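Local atomic coordinates of beta-phosphoglucomutase (Bacteroides vulgatus, PDB entry 3DV9), a protein that probably interconverts beta-glucose 1-phosphate and glucose 6-phosphate as a magnesium-dependent phosphomutase of the haloacid dehalogenase (HAD) superfamily. Residues 27-32 / 188-193; 129-134 / 155-160; 164-169 / 194-199; 206-211 / 228-233. All blocks are in the same frame, centred on the assembly; numbering follows the deposited sequence.

Contacts 1, 2 and 4 draw on one parallel sheet, in which contact 1 occupies the centre. Strand 25-29 bonds to the strand of contact 2 through V130 N and F28 O, 2.9 Å apart, and strand 185-189 bonds to that of contact 4 through V208 N and E189 O, 2.7 Å apart. Contact 3 lies beside the strand ends and sends K165 into the magnesium site of contact 1, where its NZ forms a salt bridge of 2.7 Å with D29 OD1. The phosphate is touched by contacts 1, 2 and 3. Contacts 2 and 4, on opposite sides of the chain's centre, have centres about 21 Å apart and do not meet.

Contact 1: 27-32 / 188-193; sequences LFDMDG and IENAPL. With MG (magnesium ion), chain B; PO4 (phosphate ion), chain C.
The magnesium ion is gripped from both segments: D29 OD2 binds it at 2.2 Å and N190 OD1 at 2.3 Å, while the carbonyl O of D31 adds a third protein ligand. E65 and water 2 also coordinate. The remaining position is doubtful, since a phosphate oxygen and another water overlap there. Sharing the metal explains why two acceptors, D29 OD2 and N190 OD1, sit 2.9 Å apart without a proton between them. The carboxylate and amide planes are only 19° apart, although the two side chains cross at about a right angle. D29 gets its carboxylate there with CG anti to the backbone N (chi1 179°).

In the second shell, E189 OE1 takes a 2.6 Å bond from water 2 and uses its anti lone pair for N190 N, so that it positions both a ligand water and the N190 backbone. Its other oxygen, OE2, is held by Y171 and K165. G32 passes N190 closely, and a CB on it would run into ND2.

Along the strands leading to the site, I188 N bonds to L27 O at 2.9 Å and D29 N to I188 O at 3.0 Å, in parallel pairing. Here I188 CG1 lies over one face of the F28 ring, 4.2 Å from its centroid, as a CH-pi contact.

D29 and D31 match the HAD signature DxDx(T/V). D29 OD1 and E189 OE2 lie 3.7 Å apart; K165 NZ bridges these two oxygens while magnesium holds D29 OD2, so shared cations bring the like-charged groups together.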
loop_
_atom_site.group_PDB
_atom_site.type_symbol
_atom_site.label_atom_id
_atom_site.label_comp_id
_atom_site.label_asym_id
_atom_site.label_seq_id
_atom_site.Cartn_x
_atom_site.Cartn_y
_atom_site.Cartn_z
ATOM N N LEU A 27 -8.160 -3.536 -3.681
ATOM C CA LEU A 27 -7.019 -3.983 -2.888
ATOM C C LEU A 27 -6.382 -2.780 -2.257
ATOM O O LEU A 27 -5.773 -1.962 -2.949
ATOM C CB LEU A 27 -5.973 -4.685 -3.792
ATOM C CG LEU A 27 -6.283 -6.132 -4.160
ATOM C CD1 LEU A 27 -7.731 -6.515 -4.214
ATOM C CD2 LEU A 27 -5.465 -6.595 -5.408
ATOM N N PHE A 28 -6.535 -2.647 -0.939
ATOM C CA PHE A 28 -6.007 -1.476 -0.209
ATOM C C PHE A 28 -4.690 -1.733 0.460
ATOM O O PHE A 28 -4.544 -2.647 1.306
ATOM C CB PHE A 28 -6.976 -1.060 0.888
ATOM C CG PHE A 28 -8.211 -0.413 0.388
ATOM C CD1 PHE A 28 -8.284 0.988 0.353
ATOM C CD2 PHE A 28 -9.300 -1.171 -0.034
ATOM C CE1 PHE A 28 -9.444 1.641 -0.108
ATOM C CE2 PHE A 28 -10.475 -0.535 -0.516
ATOM C CZ PHE A 28 -10.550 0.864 -0.530
ATOM N N ASP A 29 -3.724 -0.867 0.167
ATOM C CA ASP A 29 -2.606 -0.808 1.071
ATOM C C ASP A 29 -3.064 -0.421 2.512
ATOM O O ASP A 29 -4.115 0.224 2.693
ATOM C CB ASP A 29 -1.608 0.216 0.539
ATOM C CG ASP A 29 -0.435 0.361 1.415
ATOM O OD1 ASP A 29 0.169 -0.687 1.744
ATOM O OD2 ASP A 29 -0.146 1.505 1.805
HETATM N N MSE A 30 -2.312 -0.824 3.550
HETATM C CA MSE A 30 -2.708 -0.418 4.909
HETATM C C MSE A 30 -2.113 0.919 5.424
HETATM O O MSE A 30 -2.816 1.890 5.683
HETATM C CB MSE A 30 -2.427 -1.530 5.927
HETATM C CG MSE A 30 -3.051 -1.176 7.287
HETATM SE SE MSE A 30 -2.773 -2.589 8.567
HETATM C CE MSE A 30 -0.830 -2.363 8.793
ATOM N N ASP A 31 -0.804 0.945 5.604
ATOM C CA ASP A 31 -0.148 2.125 6.187
ATOM C C ASP A 31 -0.198 3.324 5.249
ATOM O O ASP A 31 0.278 3.256 4.125
ATOM C CB ASP A 31 1.296 1.791 6.530
ATOM C CG ASP A 31 1.402 0.732 7.610
ATOM O OD1 ASP A 31 0.814 0.890 8.689
ATOM O OD2 ASP A 31 2.084 -0.274 7.349
ATOM N N GLY A 32 -0.738 4.448 5.751
ATOM C CA GLY A 32 -0.872 5.630 4.921
ATOM C C GLY A 32 -2.066 5.617 3.981
ATOM O O GLY A 32 -2.210 6.520 3.152
ATOM N N ILE A 188 -5.110 0.447 -4.386
ATOM C CA ILE A 188 -5.103 1.805 -3.752
ATOM C C ILE A 188 -3.826 1.914 -2.927
ATOM O O ILE A 188 -3.685 1.269 -1.883
ATOM C CB ILE A 188 -6.344 2.020 -2.867
ATOM C CG1 ILE A 188 -7.638 1.591 -3.583
ATOM C CG2 ILE A 188 -6.398 3.500 -2.394
ATOM C CD1 ILE A 188 -7.857 2.353 -4.917
ATOM N N GLU A 189 -2.902 2.759 -3.403
ATOM C CA GLU A 189 -1.554 2.857 -2.852
ATOM C C GLU A 189 -1.168 4.305 -2.534
ATOM O O GLU A 189 -1.661 5.239 -3.196
ATOM C CB GLU A 189 -0.556 2.232 -3.833
ATOM C CG GLU A 189 -0.304 0.777 -3.454
ATOM C CD GLU A 189 0.652 0.628 -2.208
ATOM O OE1 GLU A 189 1.028 1.655 -1.560
ATOM O OE2 GLU A 189 1.013 -0.526 -1.867
ATOM N N ASN A 190 -0.223 4.484 -1.595
ATOM C CA ASN A 190 0.208 5.867 -1.257
ATOM C C ASN A 190 1.723 6.066 -1.371
ATOM O O ASN A 190 2.189 7.175 -1.130
ATOM C CB ASN A 190 -0.215 6.232 0.177
ATOM C CG ASN A 190 0.543 5.410 1.213
ATOM O OD1 ASN A 190 0.637 4.195 1.087
ATOM N ND2 ASN A 190 1.161 6.066 2.163
ATOM N N ALA A 191 2.468 5.012 -1.720
ATOM C CA ALA A 191 3.935 5.094 -1.713
ATOM C C ALA A 191 4.518 4.654 -3.064
ATOM O O ALA A 191 3.918 3.844 -3.737
ATOM C CB ALA A 191 4.488 4.222 -0.623
ATOM N N PRO A 192 5.687 5.197 -3.438
ATOM C CA PRO A 192 6.202 4.883 -4.763
ATOM C C PRO A 192 6.442 3.381 -4.930
ATOM O O PRO A 192 6.148 2.838 -5.979
ATOM C CB PRO A 192 7.548 5.643 -4.832
ATOM C CG PRO A 192 7.870 5.997 -3.443
ATOM C CD PRO A 192 6.535 6.178 -2.745
ATOM N N LEU A 193 7.011 2.704 -3.938
ATOM C CA LEU A 193 7.312 1.261 -4.141
ATOM C C LEU A 193 6.033 0.407 -4.193
ATOM O O LEU A 193 5.982 -0.603 -4.902
ATOM C CB LEU A 193 8.225 0.721 -3.047
ATOM C CG LEU A 193 9.628 1.342 -2.997
ATOM C CD1 LEU A 193 10.348 0.852 -1.763
ATOM C CD2 LEU A 193 10.418 1.048 -4.253
HETATM MG MG MG B . 1.600 2.610 2.416
HETATM P P PO4 C . 2.365 -0.512 3.765
HETATM O O1 PO4 C . 1.005 -1.003 4.217
HETATM O O2 PO4 C . 2.321 0.946 3.399
HETATM O O3 PO4 C . 2.858 -1.325 2.565
HETATM O O4 PO4 C . 3.418 -0.700 4.850
HETATM O O HOH W 1 2.698 0.906 2.986
HETATM O O HOH W 2 2.644 1.680 0.467
#

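Contact 2: 129-134 / 155-160; sequences VVTGSG and MVTAFD. With PO4 (phosphate ion), chain C.
T131 reaches both the neighbouring strand end and the phosphate, and its atoms part at CB. CB itself lies 3.6 Å from phosphate O1. OG1, anti to the backbone N (chi1 -179°), comes 3.0 Å from the same oxygen and accepts a 2.9 Å bond from S133 N, which closes an ST turn. CG2 branches off to rest 3.6 Å from V156 O and 4.0 Å from T157 CG2. A valine in its place would probably leave S133 N without its acceptor, so that the turn carrying G132 past the phosphate could shift.

Ahead of T131 the strands pair in parallel. V156 N gives a 2.8 Å bond to V129 O, and T131 N gives one to V156 O, while V130 CG1 packs 4.2 Å from V156 CB on one face of the sheet. Past the strand ends a further bond, A158 N to S133 O at 3.2 Å, approaches from 37° out of the carbonyl plane, and A158 CB lies close to that carbonyl and the one of G132.

V130 and V156 face helix 169-178. A strand that ends in a threonine turn beside the phosphate is consistent with the second HAD motif, a serine or threonine at a strand end, placed here next to the edge strand of the Rossmann-like sheet.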
loop_
_atom_site.group_PDB
_atom_site.type_symbol
_atom_site.label_atom_id
_atom_site.label_comp_id
_atom_site.label_asym_id
_atom_site.label_seq_id
_atom_site.Cartn_x
_atom_site.Cartn_y
_atom_site.Cartn_z
ATOM N N VAL A 129 -6.978 -6.206 2.108
ATOM C CA VAL A 129 -5.812 -5.450 2.630
ATOM C C VAL A 129 -4.547 -6.124 2.162
ATOM O O VAL A 129 -4.442 -7.350 2.238
ATOM C CB VAL A 129 -5.799 -5.374 4.167
ATOM C CG1 VAL A 129 -4.588 -4.541 4.629
ATOM C CG2 VAL A 129 -7.046 -4.774 4.657
ATOM N N VAL A 130 -3.587 -5.322 1.674
ATOM C CA VAL A 130 -2.279 -5.818 1.207
ATOM C C VAL A 130 -1.142 -4.989 1.821
ATOM O O VAL A 130 -0.934 -3.821 1.450
ATOM C CB VAL A 130 -2.163 -5.747 -0.313
ATOM C CG1 VAL A 130 -0.771 -6.296 -0.757
ATOM C CG2 VAL A 130 -3.333 -6.467 -0.987
ATOM N N THR A 131 -0.394 -5.587 2.740
ATOM C CA THR A 131 0.548 -4.782 3.537
ATOM C C THR A 131 1.878 -5.468 3.673
ATOM O O THR A 131 1.937 -6.697 3.741
ATOM C CB THR A 131 -0.058 -4.391 4.917
ATOM O OG1 THR A 131 0.882 -3.587 5.639
ATOM C CG2 THR A 131 -0.407 -5.636 5.729
ATOM N N GLY A 132 2.927 -4.646 3.612
ATOM C CA GLY A 132 4.291 -5.075 3.858
ATOM C C GLY A 132 4.533 -5.048 5.346
ATOM O O GLY A 132 5.635 -5.356 5.806
ATOM N N SER A 133 3.489 -4.681 6.096
ATOM C CA SER A 133 3.572 -4.607 7.551
ATOM C C SER A 133 3.571 -6.005 8.147
ATOM O O SER A 133 2.887 -6.901 7.644
ATOM C CB SER A 133 2.403 -3.808 8.134
ATOM O OG SER A 133 2.736 -3.257 9.395
ATOM N N GLY A 134 4.379 -6.165 9.192
ATOM C CA GLY A 134 4.326 -7.320 10.072
ATOM C C GLY A 134 3.967 -6.747 11.519
ATOM O O GLY A 134 4.040 -7.901 12.459
HETATM N N MSE A 155 -6.659 -11.245 2.963
HETATM C CA MSE A 155 -5.640 -10.302 3.394
HETATM C C MSE A 155 -4.267 -10.827 3.042
HETATM O O MSE A 155 -4.035 -12.031 3.009
HETATM C CB MSE A 155 -5.710 -10.081 4.894
HETATM C CG MSE A 155 -6.726 -9.054 5.322
HETATM SE SE MSE A 155 -6.886 -9.149 7.235
HETATM C CE MSE A 155 -4.989 -9.101 7.720
ATOM N N VAL A 156 -3.351 -9.907 2.778
ATOM C CA VAL A 156 -1.989 -10.280 2.441
ATOM C C VAL A 156 -1.092 -9.422 3.327
ATOM O O VAL A 156 -1.185 -8.190 3.316
ATOM C CB VAL A 156 -1.670 -10.077 0.928
ATOM C CG1 VAL A 156 -0.197 -10.347 0.630
ATOM C CG2 VAL A 156 -2.556 -10.972 0.028
ATOM N N THR A 157 -0.260 -10.096 4.115
ATOM C CA THR A 157 0.643 -9.416 5.031
ATOM C C THR A 157 2.075 -9.907 4.830
ATOM O O THR A 157 2.323 -10.870 4.076
ATOM C CB THR A 157 0.221 -9.638 6.511
ATOM O OG1 THR A 157 0.540 -10.981 6.904
ATOM C CG2 THR A 157 -1.274 -9.377 6.728
ATOM N N ALA A 158 3.002 -9.278 5.555
ATOM C CA ALA A 158 4.410 -9.620 5.466
ATOM C C ALA A 158 4.638 -11.130 5.566
ATOM O O ALA A 158 5.529 -11.653 4.900
ATOM C CB ALA A 158 5.216 -8.856 6.517
ATOM N N PHE A 159 3.826 -11.838 6.350
ATOM C CA PHE A 159 4.046 -13.282 6.519
ATOM C C PHE A 159 3.326 -14.176 5.496
ATOM O O PHE A 159 3.476 -15.401 5.522
ATOM C CB PHE A 159 3.859 -13.750 7.987
ATOM C CG PHE A 159 2.434 -14.106 8.386
ATOM C CD1 PHE A 159 1.946 -13.713 9.637
ATOM C CD2 PHE A 159 1.603 -14.872 7.558
ATOM C CE1 PHE A 159 0.648 -14.048 10.041
ATOM C CE2 PHE A 159 0.305 -15.206 7.945
ATOM C CZ PHE A 159 -0.176 -14.794 9.190
ATOM N N ASP A 160 2.561 -13.562 4.596
ATOM C CA ASP A 160 1.872 -14.297 3.542
ATOM C C ASP A 160 2.808 -14.546 2.359
ATOM O O ASP A 160 2.577 -15.463 1.567
ATOM C CB ASP A 160 0.669 -13.501 3.031
ATOM C CG ASP A 160 -0.522 -13.549 3.964
ATOM O OD1 ASP A 160 -0.456 -12.990 5.084
ATOM O OD2 ASP A 160 -1.545 -14.120 3.550
HETATM P P PO4 C . 2.365 -0.512 3.765
HETATM O O1 PO4 C . 1.005 -1.003 4.217
HETATM O O2 PO4 C . 2.321 0.946 3.399
HETATM O O3 PO4 C . 2.858 -1.325 2.565
HETATM O O4 PO4 C . 3.418 -0.700 4.850
#

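Contact 3: 164-169 / 194-199; sequences GKPNPE and GVQAGV. With PO4 (phosphate ion), chain C.
Apolar contacts carry most of the meeting between K165, P166 and A197. K165 CG lies 3.8 Å from A197 CB, and farther out its CD passes 4.0 Å from G194 CA. CG stands anti to the carbonyl carbon (chi1 -63°) and the chain beyond it is extended, which carries the ammonium past G194 and beyond the helix to the phosphate and D29. P166 follows a cis peptide bond; its ring lies alongside the Q196 chain, pointing the same way, with CB 4.0 Å from Q196 CG.

Weaker polar contacts add to this. Two bent CA-H...O contacts cross the pair, from A197 CA to P166 O over 3.4 Å and from P168 CA to A197 O over 3.6 Å. A197 CB also sits 3.4 Å from N167 O, so this alanine is pressed against two successive carbonyls.

Hydrogen bonds and salt bridges run within the loop or out of it. N167 OD1 caps the following helix by accepting from E169 N at 2.9 Å, in the carbonyl plane. K165 NZ reaches phosphate O3 at 3.0 Å; NZ also forms salt bridges with D29 and E189 and a hydrogen bond to V130 O.

The loop that leads into helix 169-178 lies against helix 192-200; Y171 of the former touches both K165 and A197, while V195 rests on T205 and A207 of strand 204-208.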
loop_
_atom_site.group_PDB
_atom_site.type_symbol
_atom_site.label_atom_id
_atom_site.label_comp_id
_atom_site.label_asym_id
_atom_site.label_seq_id
_atom_site.Cartn_x
_atom_site.Cartn_y
_atom_site.Cartn_z
ATOM N N GLY A 164 8.450 -8.601 -0.817
ATOM C CA GLY A 164 7.561 -7.444 -0.652
ATOM C C GLY A 164 7.662 -6.370 -1.733
ATOM O O GLY A 164 8.413 -6.486 -2.688
ATOM N N LYS A 165 6.859 -5.323 -1.594
ATOM C CA LYS A 165 6.952 -4.179 -2.490
ATOM C C LYS A 165 8.431 -3.762 -2.595
ATOM O O LYS A 165 9.133 -3.793 -1.583
ATOM C CB LYS A 165 6.022 -3.079 -1.955
ATOM C CG LYS A 165 4.528 -3.522 -1.955
ATOM C CD LYS A 165 3.715 -2.710 -0.879
ATOM C CE LYS A 165 2.366 -3.382 -0.620
ATOM N NZ LYS A 165 1.410 -2.525 0.166
ATOM N N PRO A 166 8.918 -3.401 -3.819
ATOM C CA PRO A 166 8.138 -3.171 -5.024
ATOM C C PRO A 166 7.911 -4.435 -5.883
ATOM O O PRO A 166 7.416 -4.333 -6.976
ATOM C CB PRO A 166 9.016 -2.180 -5.798
ATOM C CG PRO A 166 10.418 -2.638 -5.478
ATOM C CD PRO A 166 10.361 -3.130 -4.047
ATOM N N ASN A 167 8.267 -5.609 -5.365
ATOM C CA ASN A 167 7.933 -6.853 -6.079
ATOM C C ASN A 167 6.389 -6.921 -6.170
ATOM O O ASN A 167 5.710 -6.526 -5.184
ATOM C CB ASN A 167 8.482 -8.054 -5.315
ATOM C CG ASN A 167 8.460 -9.355 -6.140
ATOM O OD1 ASN A 167 7.386 -9.833 -6.539
ATOM N ND2 ASN A 167 9.654 -9.970 -6.343
ATOM N N PRO A 168 5.833 -7.336 -7.334
ATOM C CA PRO A 168 4.368 -7.446 -7.459
ATOM C C PRO A 168 3.760 -8.564 -6.606
ATOM O O PRO A 168 2.553 -8.594 -6.494
ATOM C CB PRO A 168 4.154 -7.771 -8.943
ATOM C CG PRO A 168 5.401 -8.360 -9.387
ATOM C CD PRO A 168 6.488 -7.628 -8.629
ATOM N N GLU A 169 4.593 -9.436 -6.005
ATOM C CA GLU A 169 4.115 -10.607 -5.222
ATOM C C GLU A 169 2.924 -10.366 -4.279
ATOM O O GLU A 169 1.966 -11.109 -4.344
ATOM C CB GLU A 169 5.275 -11.352 -4.508
ATOM C CG GLU A 169 4.870 -12.671 -3.814
ATOM C CD GLU A 169 4.431 -13.748 -4.805
ATOM O OE1 GLU A 169 4.600 -13.557 -6.034
ATOM O OE2 GLU A 169 3.886 -14.772 -4.351
ATOM N N GLY A 194 4.993 0.875 -3.499
ATOM C CA GLY A 194 3.642 0.263 -3.534
ATOM C C GLY A 194 2.997 0.428 -4.911
ATOM O O GLY A 194 2.466 -0.530 -5.471
ATOM N N VAL A 195 3.076 1.643 -5.454
ATOM C CA VAL A 195 2.569 1.936 -6.787
ATOM C C VAL A 195 3.305 1.027 -7.782
ATOM O O VAL A 195 2.692 0.412 -8.636
ATOM C CB VAL A 195 2.718 3.410 -7.167
ATOM C CG1 VAL A 195 2.338 3.611 -8.615
ATOM C CG2 VAL A 195 1.767 4.254 -6.251
ATOM N N GLN A 196 4.630 0.961 -7.646
ATOM C CA GLN A 196 5.447 0.142 -8.562
ATOM C C GLN A 196 4.981 -1.320 -8.565
ATOM O O GLN A 196 4.895 -1.955 -9.640
ATOM C CB GLN A 196 6.923 0.241 -8.145
ATOM C CG GLN A 196 7.823 -0.426 -9.151
ATOM C CD GLN A 196 9.287 -0.293 -8.801
ATOM O OE1 GLN A 196 9.699 0.627 -8.079
ATOM N NE2 GLN A 196 10.078 -1.224 -9.298
ATOM N N ALA A 197 4.713 -1.850 -7.367
ATOM C CA ALA A 197 4.248 -3.253 -7.186
ATOM C C ALA A 197 2.890 -3.466 -7.872
ATOM O O ALA A 197 2.704 -4.484 -8.567
ATOM C CB ALA A 197 4.145 -3.606 -5.702
ATOM N N GLY A 198 1.950 -2.536 -7.665
ATOM C CA GLY A 198 0.602 -2.650 -8.259
ATOM C C GLY A 198 0.709 -2.629 -9.789
ATOM O O GLY A 198 0.077 -3.418 -10.481
ATOM N N VAL A 199 1.539 -1.717 -10.303
ATOM C CA VAL A 199 1.695 -1.554 -11.748
ATOM C C VAL A 199 2.361 -2.831 -12.316
ATOM O O VAL A 199 1.928 -3.388 -13.375
ATOM C CB VAL A 199 2.497 -0.289 -12.039
ATOM C CG1 VAL A 199 2.889 -0.208 -13.511
ATOM C CG2 VAL A 199 1.661 0.904 -11.683
HETATM P P PO4 C . 2.365 -0.512 3.765
HETATM O O1 PO4 C . 1.005 -1.003 4.217
HETATM O O2 PO4 C . 2.321 0.946 3.399
HETATM O O3 PO4 C . 2.858 -1.325 2.565
HETATM O O4 PO4 C . 3.418 -0.700 4.850
#

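Contact 4: 206-211 / 228-233; sequences IAVNTG and HSMPDF
On one face of the Rossmann-like sheet, V208 of strand 204-208, the neighbour of edge strand 225-227, packs against the first turn of helix 230-244. Its CG1, anti to the backbone N (chi1 180°), presses 3.3 Å from S229 C and 3.8 Å from M230 SE. The second methyl, CG2, meets F233 CB at 4.2 Å. The M230 chain bends at chi2 and chi3 and crosses V208 at about a right angle, bringing the selenium to within 4.0 Å of CG2 as well. Cut back to alanine, V208 would lose both methyls, and the gap is likely to leave S229 and the M230 selenium without their packing partner.

Two residues back, I206 CD1 approaches F233 CE1 obliquely at 4.1 Å. At the far end, T210 CG2 lies 4.2 Å from M230 CG, while its OG1 bonds to G32 O near the metal site.

Polar groups find partners within their own segment or outside the pair. S229 OG N-caps the helix by taking D232 N at 3.0 Å, and N209 OD1 accepts from G211 N in an Asx turn, with ND2 held by D215 and L213. N209 O and H228 O, both acceptors, come within 3.1 Å without bonding. Cohesion between strand and helix therefore rests on the shape of aliphatic, selenium and aromatic groups.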
loop_
_atom_site.group_PDB
_atom_site.type_symbol
_atom_site.label_atom_id
_atom_site.label_comp_id
_atom_site.label_asym_id
_atom_site.label_seq_id
_atom_site.Cartn_x
_atom_site.Cartn_y
_atom_site.Cartn_z
ATOM N N ILE A 206 -4.174 3.108 -8.332
ATOM C CA ILE A 206 -4.531 4.479 -7.949
ATOM C C ILE A 206 -3.620 4.928 -6.822
ATOM O O ILE A 206 -3.542 4.295 -5.734
ATOM C CB ILE A 206 -6.037 4.589 -7.535
ATOM C CG1 ILE A 206 -6.965 4.294 -8.716
ATOM C CG2 ILE A 206 -6.331 5.984 -6.843
ATOM C CD1 ILE A 206 -8.386 4.001 -8.238
ATOM N N ALA A 207 -2.906 6.039 -7.047
ATOM C CA ALA A 207 -2.110 6.634 -5.981
ATOM C C ALA A 207 -2.953 7.646 -5.201
ATOM O O ALA A 207 -3.723 8.403 -5.767
ATOM C CB ALA A 207 -0.864 7.360 -6.510
ATOM N N VAL A 208 -2.773 7.631 -3.895
ATOM C CA VAL A 208 -3.400 8.638 -3.023
ATOM C C VAL A 208 -2.257 9.174 -2.187
ATOM O O VAL A 208 -1.646 8.438 -1.372
ATOM C CB VAL A 208 -4.499 7.993 -2.097
ATOM C CG1 VAL A 208 -5.135 9.065 -1.184
ATOM C CG2 VAL A 208 -5.580 7.198 -2.893
ATOM N N ASN A 209 -1.926 10.442 -2.407
ATOM C CA ASN A 209 -0.736 11.018 -1.772
ATOM C C ASN A 209 -1.062 11.508 -0.362
ATOM O O ASN A 209 -1.536 12.619 -0.197
ATOM C CB ASN A 209 -0.095 12.133 -2.622
ATOM C CG ASN A 209 1.283 12.478 -2.126
ATOM O OD1 ASN A 209 1.676 12.011 -1.053
ATOM N ND2 ASN A 209 2.030 13.271 -2.887
ATOM N N THR A 210 -0.748 10.705 0.660
ATOM C CA THR A 210 -1.137 11.076 2.006
ATOM C C THR A 210 0.076 11.458 2.811
ATOM O O THR A 210 -0.011 11.640 4.034
ATOM C CB THR A 210 -1.816 9.878 2.715
ATOM O OG1 THR A 210 -0.867 8.803 2.805
ATOM C CG2 THR A 210 -3.071 9.419 1.945
ATOM N N GLY A 211 1.239 11.546 2.151
ATOM C CA GLY A 211 2.482 11.800 2.897
ATOM C C GLY A 211 3.209 13.058 2.464
ATOM O O GLY A 211 2.615 13.939 1.852
ATOM N N HIS A 228 -5.433 13.415 -4.153
ATOM C CA HIS A 228 -4.595 14.213 -3.256
ATOM C C HIS A 228 -4.739 13.818 -1.776
ATOM O O HIS A 228 -3.990 14.305 -0.933
ATOM C CB HIS A 228 -4.914 15.689 -3.508
ATOM C CG HIS A 228 -4.548 16.113 -4.905
ATOM N ND1 HIS A 228 -3.253 16.087 -5.376
ATOM C CD2 HIS A 228 -5.321 16.467 -5.960
ATOM C CE1 HIS A 228 -3.234 16.474 -6.641
ATOM N NE2 HIS A 228 -4.477 16.716 -7.020
ATOM N N SER A 229 -5.747 12.993 -1.463
ATOM C CA SER A 229 -6.036 12.612 -0.071
ATOM C C SER A 229 -7.061 11.476 -0.087
ATOM O O SER A 229 -7.779 11.290 -1.089
ATOM C CB SER A 229 -6.661 13.797 0.709
ATOM O OG SER A 229 -7.965 14.102 0.224
HETATM N N MSE A 230 -7.226 10.818 1.048
HETATM C CA MSE A 230 -8.258 9.769 1.116
HETATM C C MSE A 230 -9.672 10.393 1.053
HETATM O O MSE A 230 -10.573 9.825 0.454
HETATM C CB MSE A 230 -8.062 8.839 2.319
HETATM C CG MSE A 230 -6.980 7.805 2.143
HETATM SE SE MSE A 230 -7.292 6.598 0.664
HETATM C CE MSE A 230 -8.572 5.398 1.432
ATOM N N PRO A 231 -9.893 11.559 1.704
ATOM C CA PRO A 231 -11.210 12.168 1.423
ATOM C C PRO A 231 -11.499 12.462 -0.069
ATOM O O PRO A 231 -12.639 12.297 -0.524
ATOM C CB PRO A 231 -11.139 13.479 2.236
ATOM C CG PRO A 231 -10.245 13.088 3.453
ATOM C CD PRO A 231 -9.154 12.272 2.781
ATOM N N ASP A 232 -10.475 12.862 -0.819
ATOM C CA ASP A 232 -10.557 13.114 -2.272
ATOM C C ASP A 232 -10.978 11.816 -2.979
ATOM O O ASP A 232 -11.912 11.786 -3.797
ATOM C CB ASP A 232 -9.188 13.668 -2.774
ATOM C CG ASP A 232 -9.232 14.255 -4.206
ATOM O OD1 ASP A 232 -10.330 14.679 -4.632
ATOM O OD2 ASP A 232 -8.159 14.334 -4.912
ATOM N N PHE A 233 -10.284 10.736 -2.633
ATOM C CA PHE A 233 -10.582 9.414 -3.212
ATOM C C PHE A 233 -12.046 9.007 -2.900
ATOM O O PHE A 233 -12.819 8.663 -3.795
ATOM C CB PHE A 233 -9.578 8.384 -2.700
ATOM C CG PHE A 233 -9.886 6.995 -3.136
ATOM C CD1 PHE A 233 -9.981 6.684 -4.484
ATOM C CD2 PHE A 233 -10.186 6.022 -2.182
ATOM C CE1 PHE A 233 -10.293 5.367 -4.910
ATOM C CE2 PHE A 233 -10.495 4.697 -2.576
ATOM C CZ PHE A 233 -10.580 4.380 -3.950
#